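Local coordinates for protein putative transcriptional regulator (Salmonella typhimurium, PDB 1YYV) that probably binds DNA as a dimeric transcriptional regulator of the HxlR helix-turn-helix family, though its regulatory role is unknown, at residues K30-R35 against D76-R81; V38-A43 against A67-A72. All blocks are in the same frame, centred on the assembly; numbering follows the deposited sequence.

Contact 1 of 2, residues K30-R35 against D76-R81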
loop_
_atom_site.group_PDB
_atom_site.type_symbol
_atom_site.label_atom_id
_atom_site.label_comp_id
_atom_site.label_asym_id
_atom_site.label_seq_id
_atom_site.Cartn_x
_atom_site.Cartn_y
_atom_site.Cartn_z
ATOM N N LYS A 30 -2.220 5.738 -1.536
ATOM C CA LYS A 30 -0.916 6.344 -1.362
ATOM C C LYS A 30 -0.625 6.719 0.124
ATOM O O LYS A 30 0.440 6.378 0.688
ATOM C CB LYS A 30 -0.790 7.594 -2.262
ATOM C CG LYS A 30 0.617 8.198 -2.187
ATOM C CD LYS A 30 0.855 9.516 -2.982
ATOM C CE LYS A 30 1.834 9.277 -4.162
ATOM N NZ LYS A 30 2.774 10.436 -4.597
ATOM N N HIS A 31 -1.550 7.422 0.765
ATOM C CA HIS A 31 -1.309 7.793 2.168
ATOM C C HIS A 31 -1.072 6.600 3.079
ATOM O O HIS A 31 -0.204 6.663 3.944
ATOM C CB HIS A 31 -2.424 8.685 2.729
ATOM C CG HIS A 31 -2.618 9.947 1.936
ATOM N ND1 HIS A 31 -3.798 10.675 1.947
ATOM C CD2 HIS A 31 -1.777 10.602 1.098
ATOM C CE1 HIS A 31 -3.659 11.733 1.168
ATOM N NE2 HIS A 31 -2.455 11.699 0.625
ATOM N N VAL A 32 -1.824 5.514 2.888
ATOM C CA VAL A 32 -1.792 4.426 3.895
ATOM C C VAL A 32 -0.697 3.412 3.590
ATOM O O VAL A 32 -0.385 2.521 4.394
ATOM C CB VAL A 32 -3.219 3.770 4.170
ATOM C CG1 VAL A 32 -4.275 4.842 4.401
ATOM C CG2 VAL A 32 -3.665 2.802 3.040
ATOM N N THR A 33 -0.111 3.526 2.406
ATOM C CA THR A 33 0.913 2.567 2.050
ATOM C C THR A 33 2.264 3.188 1.690
ATOM O O THR A 33 3.184 2.453 1.289
ATOM C CB THR A 33 0.441 1.624 0.939
ATOM O OG1 THR A 33 0.040 2.396 -0.185
ATOM C CG2 THR A 33 -0.704 0.701 1.414
ATOM N N SER A 34 2.360 4.522 1.815
ATOM C CA SER A 34 3.623 5.208 1.762
ATOM C C SER A 34 4.455 4.613 2.862
ATOM O O SER A 34 3.943 4.005 3.780
ATOM C CB SER A 34 3.497 6.727 1.967
ATOM O OG SER A 34 3.169 7.017 3.321
ATOM N N ARG A 35 5.752 4.784 2.756
ATOM C CA ARG A 35 6.660 4.141 3.680
ATOM C C ARG A 35 6.513 4.673 5.118
ATOM O O ARG A 35 6.700 3.934 6.061
ATOM C CB ARG A 35 8.060 4.283 3.099
ATOM C CG ARG A 35 9.215 4.463 4.014
ATOM C CD ARG A 35 10.360 4.602 3.084
ATOM N NE ARG A 35 11.607 4.904 3.752
ATOM C CZ ARG A 35 12.754 5.057 3.110
ATOM N NH1 ARG A 35 12.773 4.911 1.784
ATOM N NH2 ARG A 35 13.868 5.346 3.790
ATOM N N ASP A 76 -7.756 12.304 6.449
ATOM C CA ASP A 76 -8.469 11.136 5.933
ATOM C C ASP A 76 -9.415 10.560 6.994
ATOM O O ASP A 76 -10.395 9.931 6.669
ATOM C CB ASP A 76 -7.487 10.065 5.443
ATOM C CG ASP A 76 -6.874 10.399 4.057
ATOM O OD1 ASP A 76 -7.326 11.373 3.412
ATOM O OD2 ASP A 76 -5.924 9.696 3.610
ATOM N N GLY A 77 -9.133 10.799 8.271
ATOM C CA GLY A 77 -10.045 10.376 9.330
ATOM C C GLY A 77 -9.539 9.179 10.112
ATOM O O GLY A 77 -10.329 8.512 10.819
ATOM N N PHE A 78 -8.233 8.910 9.999
ATOM C CA PHE A 78 -7.654 7.720 10.586
ATOM C C PHE A 78 -7.006 8.002 11.946
ATOM O O PHE A 78 -6.739 7.061 12.714
ATOM C CB PHE A 78 -6.622 7.079 9.638
ATOM C CG PHE A 78 -7.165 6.730 8.261
ATOM C CD1 PHE A 78 -8.419 6.108 8.108
ATOM C CD2 PHE A 78 -6.415 6.992 7.129
ATOM C CE1 PHE A 78 -8.903 5.770 6.858
ATOM C CE2 PHE A 78 -6.885 6.651 5.869
ATOM C CZ PHE A 78 -8.131 6.049 5.728
ATOM N N LEU A 79 -6.708 9.271 12.234
ATOM C CA LEU A 79 -6.026 9.599 13.491
ATOM C C LEU A 79 -6.741 10.659 14.293
ATOM O O LEU A 79 -7.343 11.585 13.744
ATOM C CB LEU A 79 -4.571 10.063 13.295
ATOM C CG LEU A 79 -3.677 9.348 12.310
ATOM C CD1 LEU A 79 -2.401 10.105 12.194
ATOM C CD2 LEU A 79 -3.438 7.863 12.672
ATOM N N ASN A 80 -6.675 10.474 15.604
ATOM C CA ASN A 80 -6.906 11.561 16.563
ATOM C C ASN A 80 -5.600 12.275 16.888
ATOM O O ASN A 80 -4.583 11.639 17.160
ATOM C CB ASN A 80 -7.611 11.039 17.806
ATOM C CG ASN A 80 -9.023 10.615 17.496
ATOM O OD1 ASN A 80 -9.437 9.501 17.835
ATOM N ND2 ASN A 80 -9.775 11.491 16.791
ATOM N N ARG A 81 -5.628 13.598 16.779
ATOM C CA ARG A 81 -4.497 14.395 17.196
ATOM C C ARG A 81 -4.831 15.334 18.366
ATOM O O ARG A 81 -5.668 16.243 18.244
ATOM C CB ARG A 81 -3.909 15.170 16.022
ATOM C CG ARG A 81 -2.753 16.070 16.454
ATOM C CD ARG A 81 -2.487 17.106 15.419
ATOM N NE ARG A 81 -3.662 17.949 15.263
ATOM C CZ ARG A 81 -3.692 19.078 14.557
ATOM N NH1 ARG A 81 -2.592 19.524 13.924
ATOM N NH2 ARG A 81 -4.828 19.769 14.490
#
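H31 and V32, near the end of helix 25-33, meet D76 and F78 on the two sides of a Schellman turn that leads from helix 66-76 into the first wing strand of this winged helix-turn-helix fold. H31 ND1 donates to D76 OD2 over 2.9 Å with a nearly straight N-H...O angle of 167°. The acceptor lies in the imidazole plane, and the nitrogen comes to the syn side of the carboxylate, 26° out of its plane. H31 CG is anti to its own carbonyl carbon (chi1 -58°), which directs the ring toward the acid, and the second torsion turns ND1 to OD2. The other carboxylate oxygen, D76 OD1, makes a salt bridge to R124 of the second subunit, whose side chain also packs on H31. Between them, imidazole and guanidinium hold the acid at both oxygens. G77, with positive phi, ends helix 66-76 in the Schellman motif and leads on to F78. The F78 side chain then crosses V32 at about a right angle; V32 CG1 comes obliquely to one ring corner, 3.5 Å from F78 CE2 and 4.1 Å from F78 CD2.

Contact 2 of 2, residues V38-A43 against A67-A72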
loop_
_atom_site.group_PDB
_atom_site.type_symbol
_atom_site.label_atom_id
_atom_site.label_comp_id
_atom_site.label_asym_id
_atom_site.label_seq_id
_atom_site.Cartn_x
_atom_site.Cartn_y
_atom_site.Cartn_z
ATOM N N VAL A 38 2.558 3.528 6.505
ATOM C CA VAL A 38 2.479 2.153 6.977
ATOM C C VAL A 38 3.011 2.042 8.423
ATOM O O VAL A 38 2.451 1.352 9.255
ATOM C CB VAL A 38 3.318 1.158 6.096
ATOM C CG1 VAL A 38 3.310 -0.256 6.720
ATOM C CG2 VAL A 38 2.799 1.065 4.661
ATOM N N LEU A 39 4.126 2.695 8.687
ATOM C CA LEU A 39 4.817 2.578 9.942
ATOM C C LEU A 39 4.014 3.277 11.010
ATOM O O LEU A 39 3.856 2.740 12.092
ATOM C CB LEU A 39 6.223 3.193 9.835
ATOM C CG LEU A 39 7.172 2.539 8.827
ATOM C CD1 LEU A 39 8.583 3.124 8.969
ATOM C CD2 LEU A 39 7.165 1.022 9.040
ATOM N N ILE A 40 3.489 4.462 10.698
ATOM C CA ILE A 40 2.546 5.130 11.588
ATOM C C ILE A 40 1.358 4.245 11.928
ATOM O O ILE A 40 1.019 4.082 13.097
ATOM C CB ILE A 40 2.027 6.466 11.012
ATOM C CG1 ILE A 40 3.178 7.463 10.860
ATOM C CG2 ILE A 40 0.826 6.984 11.874
ATOM C CD1 ILE A 40 2.870 8.592 9.939
ATOM N N LEU A 41 0.736 3.656 10.924
ATOM C CA LEU A 41 -0.451 2.840 11.147
ATOM C C LEU A 41 -0.191 1.548 11.906
ATOM O O LEU A 41 -1.072 1.061 12.626
ATOM C CB LEU A 41 -1.158 2.537 9.817
ATOM C CG LEU A 41 -1.885 3.718 9.189
ATOM C CD1 LEU A 41 -2.414 3.321 7.842
ATOM C CD2 LEU A 41 -3.046 4.308 10.074
ATOM N N VAL A 42 1.002 0.980 11.752
ATOM C CA VAL A 42 1.342 -0.254 12.466
ATOM C C VAL A 42 1.692 0.102 13.903
ATOM O O VAL A 42 1.183 -0.540 14.832
ATOM C CB VAL A 42 2.507 -1.041 11.799
ATOM C CG1 VAL A 42 3.099 -2.082 12.780
ATOM C CG2 VAL A 42 2.062 -1.707 10.493
ATOM N N ALA A 43 2.490 1.161 14.090
ATOM C CA ALA A 43 2.868 1.614 15.435
ATOM C C ALA A 43 1.681 1.997 16.362
ATOM O O ALA A 43 1.657 1.627 17.514
ATOM C CB ALA A 43 3.895 2.763 15.356
ATOM N N ALA A 67 5.512 14.859 9.770
ATOM C CA ALA A 67 4.425 15.808 9.916
ATOM C C ALA A 67 3.471 15.694 8.722
ATOM O O ALA A 67 2.240 15.768 8.878
ATOM C CB ALA A 67 4.960 17.256 10.087
ATOM N N GLN A 68 4.041 15.458 7.548
ATOM C CA GLN A 68 3.263 15.434 6.337
ATOM C C GLN A 68 2.381 14.169 6.218
ATOM O O GLN A 68 1.198 14.296 5.903
ATOM C CB GLN A 68 4.144 15.682 5.122
ATOM C CG GLN A 68 3.391 15.318 3.814
ATOM C CD GLN A 68 4.223 15.491 2.571
ATOM O OE1 GLN A 68 4.801 16.564 2.329
ATOM N NE2 GLN A 68 4.268 14.435 1.750
ATOM N N SER A 69 2.922 12.983 6.525
ATOM C CA SER A 69 2.098 11.757 6.659
ATOM C C SER A 69 1.048 11.858 7.745
ATOM O O SER A 69 -0.113 11.501 7.531
ATOM C CB SER A 69 2.924 10.473 6.897
ATOM O OG SER A 69 4.174 10.538 6.242
ATOM N N LEU A 70 1.438 12.360 8.913
ATOM C CA LEU A 70 0.513 12.429 10.039
ATOM C C LEU A 70 -0.662 13.285 9.668
ATOM O O LEU A 70 -1.804 12.964 10.005
ATOM C CB LEU A 70 1.209 12.982 11.306
ATOM C CG LEU A 70 2.026 11.949 12.095
ATOM C CD1 LEU A 70 2.961 12.634 13.027
ATOM C CD2 LEU A 70 1.082 10.980 12.849
ATOM N N GLN A 71 -0.379 14.385 8.985
ATOM C CA GLN A 71 -1.428 15.261 8.497
ATOM C C GLN A 71 -2.383 14.655 7.426
ATOM O O GLN A 71 -3.596 14.848 7.511
ATOM C CB GLN A 71 -0.833 16.562 7.955
ATOM C CG GLN A 71 -1.922 17.442 7.333
ATOM C CD GLN A 71 -1.685 18.886 7.596
ATOM O OE1 GLN A 71 -1.083 19.591 6.767
ATOM N NE2 GLN A 71 -2.123 19.358 8.782
ATOM N N ALA A 72 -1.830 13.974 6.423
ATOM C CA ALA A 72 -2.648 13.290 5.413
ATOM C C ALA A 72 -3.530 12.203 6.049
ATOM O O ALA A 72 -4.686 12.049 5.685
ATOM C CB ALA A 72 -1.777 12.717 4.270
#
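S69 OG hydrogen-bonds to M65 O, four residues earlier along its own chain, so the hydroxyl is turned back to the carbonyl just before its helix and S69 meets I40 through carbon alone. With chi1 at -33°, S69 OG lies beside the backbone N, on the side from which it can reach back to M65. S69 CB is what faces helix 35-43, 3.6 Å from I40 CD1, the nearest approach between the two segments.

I40 alone reaches across from 38-43. CG1 lies beside the backbone N (chi1 -64°) and chi2 is extended at 162°, which carries CD1 straight out to the opposite helix. There the methyl settles against two successive residues: besides S69 CB it touches L70 CG at 4.1 Å. The second branch of I40 is used as well, since I40 CG2 stands 4.1 Å from L70 CD2. L70 leaves its backbone pointing neither at helix 35-43 nor away from it, and the CD2 branch is the one that bends back to I40. The two side chains cross obliquely, both branches of I40 lying against one flank of L70. The backbones stay well apart, with 7.7 Å from I40 CA to L70 CA, and the contact is apolar throughout.

This packs helix 35-43 on helix 66-76, which is probably the recognition helix of the helix-turn-helix, as in other winged-helix proteins; its Q68 and Q71 are exposed. M58 also rests on I40. L70 reaches F51 and L54 of helix 51-55 and Y93 of strand 90-95, so the pair sits in the core between helices 35-43, 51-55 and 66-76 and the wing sheet.

In the fold
From the N terminus the chain runs down helix 25-33, which supplies the first half of contact 1, and turns at once into helix 35-43, the first half of contact 2. Helix 51-55 follows, then helix 66-76 returns to close the inner loop at contact 2. The same helix ends at the turn into strand 79-84, where contact 1 closes the outer loop. Along the chain contact 2 is thus enclosed by the longer loop of contact 1, and in space their centres are about 5 Å apart. They also touch directly: V38 packs on V32 and T33, A72 on H31, and L70 on L79. Together they tie both early helices to helix 66-76 and the wing's start, beside the second subunit.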